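Local coordinates for protein caprin-1 (Homo sapiens, PDB 4WBE) that binds mRNA, regulates its transport, translation and/or stability, and is essential for cytoplasmic stress granule formation, represented here by its mainly helical HR-1 dimerization region, at residues R2-L5 and M6-A10; E11-R14 and L15-V18; P45-S48 and E49-S53; E74-E77 and H78-I81; K92-G96 and T97-V101. All coordinates share one frame; numbering follows the deposited sequence.

Contact 1 (R2-L5 and M6-A10); sequences REQL and MREEA
Gln4 and Glu8 lie side by side and point the same way, one turn apart on the first turns of helix 2-27, and a weak hydrogen bond joins Gln4 NE2 to Glu8 OE2 at 3.5 Å. Amide and carboxylate planes stand 80° apart, so the two groups meet without lying flat on each other. The other carboxylate oxygen, Glu8 OE1, rests 4.0 Å from Leu5 CD2. Beside this pair, Arg7 bends back at chi3 (-61°) and lays one guanidinium face over the backbone, with Glu3 O 3.3 Å above its plane. Its NH1 stays 4.1 Å from Glu3 OE1, too far for a salt bridge. The methyl Met6 CE touches Arg2 CG and Leu5 CB, both at 4.1 Å. Beneath these chains run the i to i+4 bonds, from Met6 N to Arg2 O through Glu9 N to Leu5 O. In the dimer Arg7 packs on Arg7 of the second subunit and Glu8 on its Trp84. Replacing Glu8 by an alanine would probably leave the Gln4 amide without this partner and free to turn. With one weak side-chain bond and one pair of opposite charges beyond salt-bridge distance, cohesion within this turn probably rests mainly on the backbone bonds.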
# COMPACT_ATOMS: atom_id res chain seq x y z
N ARG A 2 -0.83 -10.66 -25.65
CA ARG A 2 -0.81 -11.54 -24.48
C ARG A 2 0.28 -11.06 -23.54
O ARG A 2 0.21 -11.28 -22.33
CB ARG A 2 -0.60 -13.01 -24.82
CG ARG A 2 -0.88 -13.89 -23.60
CD ARG A 2 -0.79 -15.37 -23.86
NE ARG A 2 0.60 -15.81 -23.92
CZ ARG A 2 0.98 -16.99 -24.40
NH1 ARG A 2 0.07 -17.84 -24.85
NH2 ARG A 2 2.26 -17.32 -24.42
N GLU A 3 1.30 -10.42 -24.11
CA GLU A 3 2.32 -9.77 -23.30
C GLU A 3 1.68 -8.65 -22.48
O GLU A 3 2.19 -8.28 -21.43
CB GLU A 3 3.44 -9.23 -24.19
CG GLU A 3 4.34 -10.34 -24.74
CD GLU A 3 5.40 -9.82 -25.70
OE1 GLU A 3 5.34 -8.62 -26.06
OE2 GLU A 3 6.28 -10.61 -26.11
N GLN A 4 0.57 -8.12 -22.98
CA GLN A 4 -0.20 -7.11 -22.26
C GLN A 4 -0.83 -7.72 -21.01
O GLN A 4 -0.68 -7.19 -19.90
CB GLN A 4 -1.28 -6.52 -23.17
CG GLN A 4 -2.17 -5.48 -22.50
CD GLN A 4 -3.35 -5.06 -23.38
OE1 GLN A 4 -3.51 -5.55 -24.49
NE2 GLN A 4 -4.16 -4.14 -22.87
N LEU A 5 -1.53 -8.84 -21.19
CA LEU A 5 -2.12 -9.55 -20.06
C LEU A 5 -1.05 -9.97 -19.05
O LEU A 5 -1.26 -9.87 -17.84
CB LEU A 5 -2.91 -10.78 -20.54
CG LEU A 5 -4.23 -10.52 -21.26
CD1 LEU A 5 -4.93 -11.83 -21.63
CD2 LEU A 5 -5.15 -9.63 -20.44
N MET A 6 0.10 -10.42 -19.55
CA MET A 6 1.19 -10.83 -18.66
C MET A 6 1.74 -9.67 -17.84
O MET A 6 2.06 -9.83 -16.66
CB MET A 6 2.33 -11.51 -19.43
CG MET A 6 1.94 -12.83 -20.10
SD MET A 6 1.17 -14.00 -18.95
CE MET A 6 -0.50 -13.91 -19.55
N ARG A 7 1.86 -8.50 -18.46
CA ARG A 7 2.33 -7.32 -17.76
C ARG A 7 1.32 -6.87 -16.70
O ARG A 7 1.69 -6.46 -15.60
CB ARG A 7 2.66 -6.19 -18.75
CG ARG A 7 3.92 -6.49 -19.57
CD ARG A 7 4.49 -5.28 -20.32
NE ARG A 7 3.57 -4.71 -21.30
CZ ARG A 7 3.47 -5.13 -22.56
NH1 ARG A 7 4.22 -6.13 -23.00
NH2 ARG A 7 2.61 -4.54 -23.39
N GLU A 8 0.04 -6.94 -17.04
CA GLU A 8 -1.02 -6.58 -16.11
C GLU A 8 -1.05 -7.53 -14.90
O GLU A 8 -1.25 -7.09 -13.76
CB GLU A 8 -2.36 -6.49 -16.85
CG GLU A 8 -2.40 -5.32 -17.84
CD GLU A 8 -3.68 -5.24 -18.65
OE1 GLU A 8 -4.53 -6.14 -18.52
OE2 GLU A 8 -3.83 -4.26 -19.42
N GLU A 9 -0.83 -8.81 -15.14
CA GLU A 9 -0.75 -9.79 -14.06
C GLU A 9 0.44 -9.50 -13.16
O GLU A 9 0.32 -9.51 -11.94
CB GLU A 9 -0.60 -11.20 -14.63
CG GLU A 9 -0.60 -12.28 -13.57
CD GLU A 9 -1.98 -12.47 -12.96
OE1 GLU A 9 -2.93 -12.70 -13.74
OE2 GLU A 9 -2.12 -12.37 -11.72
N ALA A 10 1.59 -9.23 -13.77
CA ALA A 10 2.79 -8.94 -13.00
C ALA A 10 2.62 -7.70 -12.13
O ALA A 10 3.14 -7.63 -11.02
CB ALA A 10 4.00 -8.80 -13.92

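Contact 2 (E11-R14 and L15-V18)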
# COMPACT_ATOMS: atom_id res chain seq x y z
N GLU A 11 1.90 -6.71 -12.64
CA GLU A 11 1.67 -5.49 -11.89
C GLU A 11 0.74 -5.75 -10.71
O GLU A 11 0.99 -5.29 -9.60
CB GLU A 11 1.16 -4.36 -12.80
CG GLU A 11 1.24 -3.00 -12.13
CD GLU A 11 1.02 -1.86 -13.11
OE1 GLU A 11 0.64 -2.13 -14.27
OE2 GLU A 11 1.27 -0.70 -12.72
N GLN A 12 -0.34 -6.49 -10.95
CA GLN A 12 -1.24 -6.88 -9.87
C GLN A 12 -0.53 -7.68 -8.78
O GLN A 12 -0.74 -7.42 -7.59
CB GLN A 12 -2.41 -7.71 -10.41
CG GLN A 12 -3.42 -6.93 -11.21
CD GLN A 12 -4.31 -7.83 -12.04
OE1 GLN A 12 -4.10 -9.04 -12.10
NE2 GLN A 12 -5.32 -7.25 -12.68
N LYS A 13 0.29 -8.64 -9.20
CA LYS A 13 1.06 -9.48 -8.27
C LYS A 13 2.04 -8.64 -7.47
O LYS A 13 2.31 -8.93 -6.30
CB LYS A 13 1.81 -10.57 -9.04
CG LYS A 13 0.91 -11.64 -9.65
CD LYS A 13 0.26 -12.51 -8.57
CE LYS A 13 -0.58 -13.63 -9.19
NZ LYS A 13 -1.09 -14.57 -8.15
N ARG A 14 2.58 -7.62 -8.12
CA ARG A 14 3.46 -6.66 -7.46
C ARG A 14 2.71 -5.88 -6.38
O ARG A 14 3.23 -5.67 -5.28
CB ARG A 14 4.05 -5.72 -8.51
CG ARG A 14 4.85 -4.58 -7.94
CD ARG A 14 5.91 -4.09 -8.91
NE ARG A 14 6.11 -5.03 -10.02
CZ ARG A 14 7.28 -5.55 -10.36
NH1 ARG A 14 8.38 -5.22 -9.69
NH2 ARG A 14 7.36 -6.39 -11.38
N LEU A 15 1.48 -5.46 -6.69
CA LEU A 15 0.63 -4.80 -5.69
C LEU A 15 0.34 -5.73 -4.52
O LEU A 15 0.32 -5.28 -3.37
CB LEU A 15 -0.70 -4.36 -6.32
CG LEU A 15 -0.67 -3.23 -7.34
CD1 LEU A 15 -2.08 -2.87 -7.79
CD2 LEU A 15 0.01 -2.02 -6.74
N LYS A 16 0.10 -7.00 -4.81
CA LYS A 16 -0.16 -7.99 -3.76
C LYS A 16 1.04 -8.08 -2.82
O LYS A 16 0.89 -8.12 -1.60
CB LYS A 16 -0.46 -9.37 -4.38
CG LYS A 16 -0.77 -10.47 -3.36
CD LYS A 16 -1.16 -11.81 -4.02
CE LYS A 16 0.05 -12.60 -4.51
NZ LYS A 16 0.79 -13.23 -3.37
N THR A 17 2.23 -8.11 -3.42
CA THR A 17 3.46 -8.16 -2.65
C THR A 17 3.63 -6.91 -1.79
O THR A 17 4.05 -7.00 -0.63
CB THR A 17 4.68 -8.36 -3.57
OG1 THR A 17 4.49 -9.54 -4.34
CG2 THR A 17 5.96 -8.49 -2.76
N VAL A 18 3.29 -5.75 -2.35
CA VAL A 18 3.34 -4.51 -1.59
C VAL A 18 2.42 -4.58 -0.37
O VAL A 18 2.81 -4.20 0.73
CB VAL A 18 2.93 -3.28 -2.44
CG1 VAL A 18 2.80 -2.05 -1.55
CG2 VAL A 18 3.94 -3.01 -3.55
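Glu11 O accepts Leu15 N in helix 2-27, in a region predicted to be coiled coil and placed against the second subunit, and Leu15 CG lies 3.5 Å from the same Glu11 O. The Glu11 carboxylate has its salt-bridge partner across the dimer, Arg14 of the second subunit, while Leu15 packs on Leu15 of that subunit. Gln12 accepts from Lys16 N through its carbonyl, and its side chain packs on Trp84 of the second subunit. Lys13 bends at chi2 (-69°) and runs alongside Lys16, the aliphatic Lys13 CD and Lys16 CE meeting at 4.1 Å. The two ammonium nitrogens stay 5.3 Å apart, NZ of Lys13 to NZ of Lys16, and each has an acid: Glu77 of the second subunit for Lys13, Glu20 for Lys16. Arg14 reaches out to two carboxylates, Glu88 in its own chain and Glu11 of the second subunit, and takes the amide of Val18 on its carbonyl. The Val18 methyl CG2 approaches the same Arg14 O to 3.3 Å. Thr17 doubles the grip on Lys13: its OG1, beside its own backbone N (chi1 -57°), donates to Lys13 O at 3.0 Å, while Thr17 N reaches that oxygen from the opposite face of the carbonyl plane.

Contact 3 (P45-S48 and E49-S53)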
# COMPACT_ATOMS: atom_id res chain seq x y z
N PRO A 45 16.78 -18.66 14.13
CA PRO A 45 16.29 -17.29 13.92
C PRO A 45 15.82 -17.03 12.49
O PRO A 45 16.41 -17.53 11.53
CB PRO A 45 17.53 -16.43 14.20
CG PRO A 45 18.39 -17.28 15.09
CD PRO A 45 18.18 -18.68 14.60
N ILE A 46 14.73 -16.28 12.37
CA ILE A 46 14.28 -15.79 11.08
C ILE A 46 15.02 -14.49 10.75
O ILE A 46 15.45 -14.28 9.61
CB ILE A 46 12.76 -15.64 11.01
CG1 ILE A 46 12.10 -16.98 11.32
CG2 ILE A 46 12.32 -15.15 9.63
CD1 ILE A 46 10.62 -16.90 11.61
N LEU A 47 15.15 -13.61 11.74
CA LEU A 47 15.86 -12.34 11.58
C LEU A 47 16.91 -12.15 12.67
O LEU A 47 16.73 -12.58 13.80
CB LEU A 47 14.87 -11.17 11.66
CG LEU A 47 13.84 -11.01 10.55
CD1 LEU A 47 13.04 -9.73 10.75
CD2 LEU A 47 14.51 -11.02 9.20
N SER A 48 18.02 -11.51 12.31
CA SER A 48 18.95 -11.01 13.31
C SER A 48 18.44 -9.64 13.74
O SER A 48 17.57 -9.07 13.07
CB SER A 48 20.36 -10.86 12.71
OG SER A 48 20.39 -9.82 11.75
N GLU A 49 18.95 -9.13 14.85
CA GLU A 49 18.57 -7.80 15.31
C GLU A 49 19.00 -6.76 14.29
O GLU A 49 18.33 -5.74 14.09
CB GLU A 49 19.19 -7.51 16.68
CG GLU A 49 18.90 -6.12 17.25
CD GLU A 49 17.43 -5.87 17.52
OE1 GLU A 49 16.78 -6.69 18.21
OE2 GLU A 49 16.91 -4.83 17.06
N GLU A 50 20.12 -7.03 13.63
CA GLU A 50 20.68 -6.15 12.62
C GLU A 50 19.75 -6.05 11.41
O GLU A 50 19.50 -4.96 10.89
CB GLU A 50 22.06 -6.65 12.19
CG GLU A 50 23.04 -6.88 13.35
CD GLU A 50 22.81 -8.20 14.09
OE1 GLU A 50 23.30 -9.25 13.61
OE2 GLU A 50 22.14 -8.18 15.14
N GLU A 51 19.25 -7.19 10.95
CA GLU A 51 18.33 -7.21 9.83
C GLU A 51 17.02 -6.54 10.21
O GLU A 51 16.40 -5.87 9.39
CB GLU A 51 18.09 -8.64 9.35
CG GLU A 51 19.31 -9.26 8.70
CD GLU A 51 19.15 -10.75 8.50
OE1 GLU A 51 18.37 -11.36 9.26
OE2 GLU A 51 19.78 -11.29 7.58
N LEU A 52 16.61 -6.73 11.45
CA LEU A 52 15.39 -6.13 11.96
C LEU A 52 15.50 -4.60 11.94
O LEU A 52 14.54 -3.91 11.58
CB LEU A 52 15.13 -6.63 13.38
CG LEU A 52 13.76 -6.38 14.01
CD1 LEU A 52 12.66 -6.91 13.10
CD2 LEU A 52 13.67 -7.06 15.37
N SER A 53 16.67 -4.08 12.30
CA SER A 53 16.90 -2.64 12.27
C SER A 53 16.89 -2.10 10.84
O SER A 53 16.47 -0.97 10.61
CB SER A 53 18.20 -2.28 12.99
OG SER A 53 19.18 -3.29 12.80
O HOH W 1 22.52 -9.75 10.40
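Ser48 and Glu51 close a capping box at the start of helix 49-62, each accepting from the other's backbone amide. Ser48 OG, between its own N and carbonyl carbon (chi1 68°), takes Glu51 N at 3.0 Å. In return Glu51 OE1 receives Ser48 N at 3.1 Å in a nearly straight bond (169°), met on the anti side and 33° out of the carboxylate plane. The same oxygen lies 3.9 Å from Leu47 CD2. The packed part joins this capping box to Leu47 and Leu52, which cross at about a right angle with their CD1 methyls 3.7 Å apart; Leu47 also packs on Ile105 and Val109 of helix 99-111. The looser, wet part lies at Glu50: a water sits 2.5 Å from Ser48 OG and donates weakly to Glu50 OE1, whose chain bends over Ser48 CB. Glu51 OE2 pairs with Arg108, and Glu49 with Lys38. An alanine at Glu51 would remove the carboxylate and would probably leave Ser48 N without its capping acceptor and Arg108 without its salt-bridge mate. The N-cap amide Ser48 N and the first-turn amide Glu51 N are satisfied by side chains, and the acid is likely to be stabilised by the helix dipole.

Contact 4 (E74-E77 and H78-I81); sequences EQYE and HASI
The N-terminal turn of helix 77-88, with Tyr76 at the N-cap position, follows short helix 72-75. Tyr76 O accepts Ser80 N at 2.9 Å, opening the regular helical bonding. Along the next rung Glu77 O receives Ile81 N only weakly, at 3.3 Å, and it is the Ser80 hydroxyl that holds this carbonyl more firmly: Ser80 OG, turned between its own N and carbonyl carbon (chi1 69°), donates to Glu77 O at 2.6 Å. OG is tilted 22° from the plane of the Glu77 carbonyl. Two waters carry the chain across the break between the helices. One links Glu74 O to His78 N, the other Gln75 O to Ala79 N; each is inserted between an amide and the carbonyl four residues before it, where no direct helical bond forms. The first of these waters also lies 3.4 Å above one face of the His78 ring, towards its rim. The Tyr76 ring meets Ala79 CB at its edge, near the ring plane, 4.2 Å from Tyr76 CD1, while Gln75 CG covers part of one face. The second subunit packs on this region: its Tyr23 on Tyr76, its Leu19 on Ala79 and its Gln12 on Ser80. Glu77 bends at chi2 (72°), its OE1 forming a salt bridge with Lys13 of the second subunit. The Glu77 and Ile81 side chains run obliquely to each other, Glu77 OE2 3.8 Å from Ile81 CD1. The same OE2 takes a weak bond from a third water, which also donates to Ser80 OG at 2.9 Å.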
# COMPACT_ATOMS: atom_id res chain seq x y z
N GLU A 74 2.87 14.74 -3.69
CA GLU A 74 4.32 14.67 -3.57
C GLU A 74 4.80 13.77 -2.45
O GLU A 74 5.93 13.26 -2.49
CB GLU A 74 4.87 16.07 -3.29
CG GLU A 74 4.64 17.09 -4.38
CD GLU A 74 5.11 18.48 -3.98
OE1 GLU A 74 4.65 19.00 -2.93
OE2 GLU A 74 5.99 19.02 -4.67
N GLN A 75 3.96 13.61 -1.43
CA GLN A 75 4.34 12.92 -0.20
C GLN A 75 4.92 11.53 -0.41
O GLN A 75 5.81 11.10 0.32
CB GLN A 75 3.14 12.84 0.75
CG GLN A 75 3.40 12.12 2.07
CD GLN A 75 4.44 12.85 2.92
OE1 GLN A 75 4.15 13.89 3.51
NE2 GLN A 75 5.64 12.28 3.00
N TYR A 76 4.42 10.82 -1.41
CA TYR A 76 4.80 9.42 -1.59
C TYR A 76 5.61 9.14 -2.83
O TYR A 76 5.75 7.98 -3.24
CB TYR A 76 3.55 8.55 -1.54
CG TYR A 76 2.88 8.56 -0.19
CD1 TYR A 76 3.39 7.81 0.85
CD2 TYR A 76 1.74 9.32 0.04
CE1 TYR A 76 2.79 7.81 2.09
CE2 TYR A 76 1.13 9.32 1.27
CZ TYR A 76 1.67 8.57 2.29
OH TYR A 76 1.08 8.56 3.53
N GLU A 77 6.16 10.18 -3.44
CA GLU A 77 7.00 10.00 -4.62
C GLU A 77 8.22 9.14 -4.28
O GLU A 77 8.44 8.10 -4.91
CB GLU A 77 7.41 11.36 -5.21
CG GLU A 77 8.40 11.27 -6.35
CD GLU A 77 7.77 10.73 -7.64
OE1 GLU A 77 6.53 10.83 -7.79
OE2 GLU A 77 8.52 10.23 -8.50
N HIS A 78 8.99 9.54 -3.27
CA HIS A 78 10.16 8.77 -2.87
C HIS A 78 9.81 7.36 -2.40
O HIS A 78 10.48 6.39 -2.78
CB HIS A 78 10.95 9.49 -1.77
CG HIS A 78 11.71 10.68 -2.26
ND1 HIS A 78 11.94 10.92 -3.59
CD2 HIS A 78 12.29 11.71 -1.59
CE1 HIS A 78 12.64 12.04 -3.73
NE2 HIS A 78 12.86 12.53 -2.52
N ALA A 79 8.77 7.25 -1.58
CA ALA A 79 8.31 5.96 -1.07
C ALA A 79 7.98 4.99 -2.20
O ALA A 79 8.28 3.80 -2.11
CB ALA A 79 7.11 6.13 -0.14
N SER A 80 7.32 5.50 -3.24
CA SER A 80 6.94 4.67 -4.38
C SER A 80 8.17 4.07 -5.06
O SER A 80 8.16 2.91 -5.48
CB SER A 80 6.08 5.47 -5.39
OG SER A 80 6.82 6.47 -6.05
N ILE A 81 9.22 4.88 -5.18
CA ILE A 81 10.47 4.43 -5.77
C ILE A 81 11.21 3.41 -4.88
O ILE A 81 11.73 2.42 -5.38
CB ILE A 81 11.37 5.64 -6.12
CG1 ILE A 81 10.67 6.54 -7.15
CG2 ILE A 81 12.72 5.18 -6.65
CD1 ILE A 81 11.33 7.89 -7.35
O HOH W 2 8.61 12.22 -1.81
O HOH W 3 8.00 9.49 -0.06
O HOH W 4 6.53 7.53 -8.69

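Contact 5 (K92-G96 and T97-V101); sequences KPVCG and TTYKV
Strands 93-94 and 97-98 form a minimal beta hairpin, closed by a type I' turn from Val94 to Thr97, and strand 97-98 runs straight into helix 99-111. Val94 and Thr97 are the hydrogen-bonded antiparallel pair: Val94 N donates to Thr97 O at 2.9 Å and Thr97 N to Val94 O at 2.8 Å. Pro93 and Thr98 are the non-hydrogen-bonded pair, their side chains diverging, and Pro93 CA makes a CA-H...O contact with Thr97 O. One step on, Tyr99 N reaches Lys92 O at 3.3 Å almost in line with its C=O bond, and so ties the first helical residue back to the hairpin's start. Cys95 and Gly96 take the positive phi angles that a type I' turn needs. Thr98 is the N-cap of the helix, its OG1 accepting Val101 N at 3.0 Å. Among the side chains, Val94 carries the contact. It crosses the Tyr99 ring at about a right angle and stands over one face, with CB 3.5 Å from Tyr99 CZ. The edge of the ring lies against Lys92 CB, in its plane, 3.9 Å from Tyr99 CD2. Tyr99 OH is hydrogen-bonded to His82 ND1, which probably helps hold the hydroxyl end of the ring, and Val94, Cys95 and Thr97 turn to helix 49-62, touching Leu61, Glu57 and Leu54. Placed between the backbone N and carbonyl carbon (chi1 59°), Val94 CG1 makes a CH-pi contact 3.4 Å from the Tyr99 ring centroid, 3° off the ring normal.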
# COMPACT_ATOMS: atom_id res chain seq x y z
N LYS A 92 21.16 -1.09 -5.70
CA LYS A 92 21.26 0.33 -5.42
C LYS A 92 21.28 0.57 -3.91
O LYS A 92 20.70 -0.20 -3.15
CB LYS A 92 20.12 1.10 -6.10
CG LYS A 92 20.20 1.09 -7.62
CD LYS A 92 18.98 1.77 -8.25
CE LYS A 92 19.09 1.82 -9.77
NZ LYS A 92 17.89 2.45 -10.40
N PRO A 93 21.98 1.63 -3.47
CA PRO A 93 22.13 1.85 -2.03
C PRO A 93 20.85 2.33 -1.36
O PRO A 93 20.10 3.13 -1.93
CB PRO A 93 23.22 2.93 -1.97
CG PRO A 93 23.05 3.68 -3.26
CD PRO A 93 22.74 2.61 -4.27
N VAL A 94 20.61 1.83 -0.15
CA VAL A 94 19.51 2.26 0.71
C VAL A 94 19.78 1.69 2.10
O VAL A 94 20.22 0.55 2.23
CB VAL A 94 18.11 1.81 0.18
CG1 VAL A 94 18.03 0.30 0.05
CG2 VAL A 94 17.00 2.33 1.08
N CYS A 95 19.56 2.49 3.15
CA CYS A 95 19.72 2.03 4.53
C CYS A 95 21.10 1.46 4.83
O CYS A 95 21.23 0.54 5.64
CB CYS A 95 18.66 0.98 4.87
SG CYS A 95 16.97 1.56 4.70
N GLY A 96 22.12 2.00 4.18
CA GLY A 96 23.48 1.51 4.38
C GLY A 96 23.71 0.14 3.76
O GLY A 96 24.76 -0.47 3.97
N THR A 97 22.73 -0.34 3.00
CA THR A 97 22.87 -1.62 2.30
C THR A 97 22.31 -1.48 0.89
O THR A 97 22.39 -0.41 0.29
CB THR A 97 22.19 -2.77 3.08
OG1 THR A 97 22.25 -3.99 2.33
CG2 THR A 97 20.74 -2.44 3.40
N THR A 98 21.73 -2.56 0.36
CA THR A 98 21.11 -2.51 -0.96
C THR A 98 19.67 -3.00 -0.91
O THR A 98 19.28 -3.70 0.03
CB THR A 98 21.87 -3.38 -1.98
OG1 THR A 98 21.78 -4.76 -1.59
CG2 THR A 98 23.33 -2.97 -2.08
N TYR A 99 18.90 -2.65 -1.93
CA TYR A 99 17.55 -3.17 -2.07
C TYR A 99 17.59 -4.68 -2.29
O TYR A 99 16.67 -5.40 -1.89
CB TYR A 99 16.84 -2.50 -3.24
CG TYR A 99 16.54 -1.04 -3.03
CD1 TYR A 99 15.44 -0.64 -2.28
CD2 TYR A 99 17.35 -0.07 -3.58
CE1 TYR A 99 15.16 0.70 -2.08
CE2 TYR A 99 17.08 1.28 -3.39
CZ TYR A 99 15.98 1.65 -2.64
OH TYR A 99 15.73 2.99 -2.46
N LYS A 100 18.66 -5.15 -2.93
CA LYS A 100 18.84 -6.58 -3.14
C LYS A 100 18.92 -7.34 -1.82
O LYS A 100 18.30 -8.40 -1.67
CB LYS A 100 20.09 -6.85 -3.98
CG LYS A 100 20.28 -8.32 -4.31
CD LYS A 100 21.54 -8.55 -5.12
CE LYS A 100 21.76 -10.03 -5.40
NZ LYS A 100 22.80 -10.25 -6.44
N VAL A 101 19.67 -6.81 -0.87
CA VAL A 101 19.77 -7.42 0.45
C VAL A 101 18.46 -7.32 1.23
O VAL A 101 18.07 -8.26 1.93
CB VAL A 101 20.92 -6.80 1.28
CG1 VAL A 101 20.87 -7.26 2.73
CG2 VAL A 101 22.27 -7.13 0.65

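How the contacts relate
All five contacts lie in one region, the Caprin-1 dimerization domain, and come in series along the chain. Contacts 1 and 2 adjoin on helix 2-27, their centres about 13 Å apart, and both touch the second subunit, as does contact 4 at the start of helix 77-88, about 17 Å from contact 2 between centres. Contact 3, opening helix 49-62, sits across the chain's centre from contacts 1, 2 and 4, about 36 Å from contact 1 between centres. Contact 5, the hairpin before helix 99-111, lies about 15 Å from contact 3 and 17 Å from contact 4, again between centres. Contacts 3, 4 and 5 each lie at a helix start; 3 and 5 touch no other chain of the assembly.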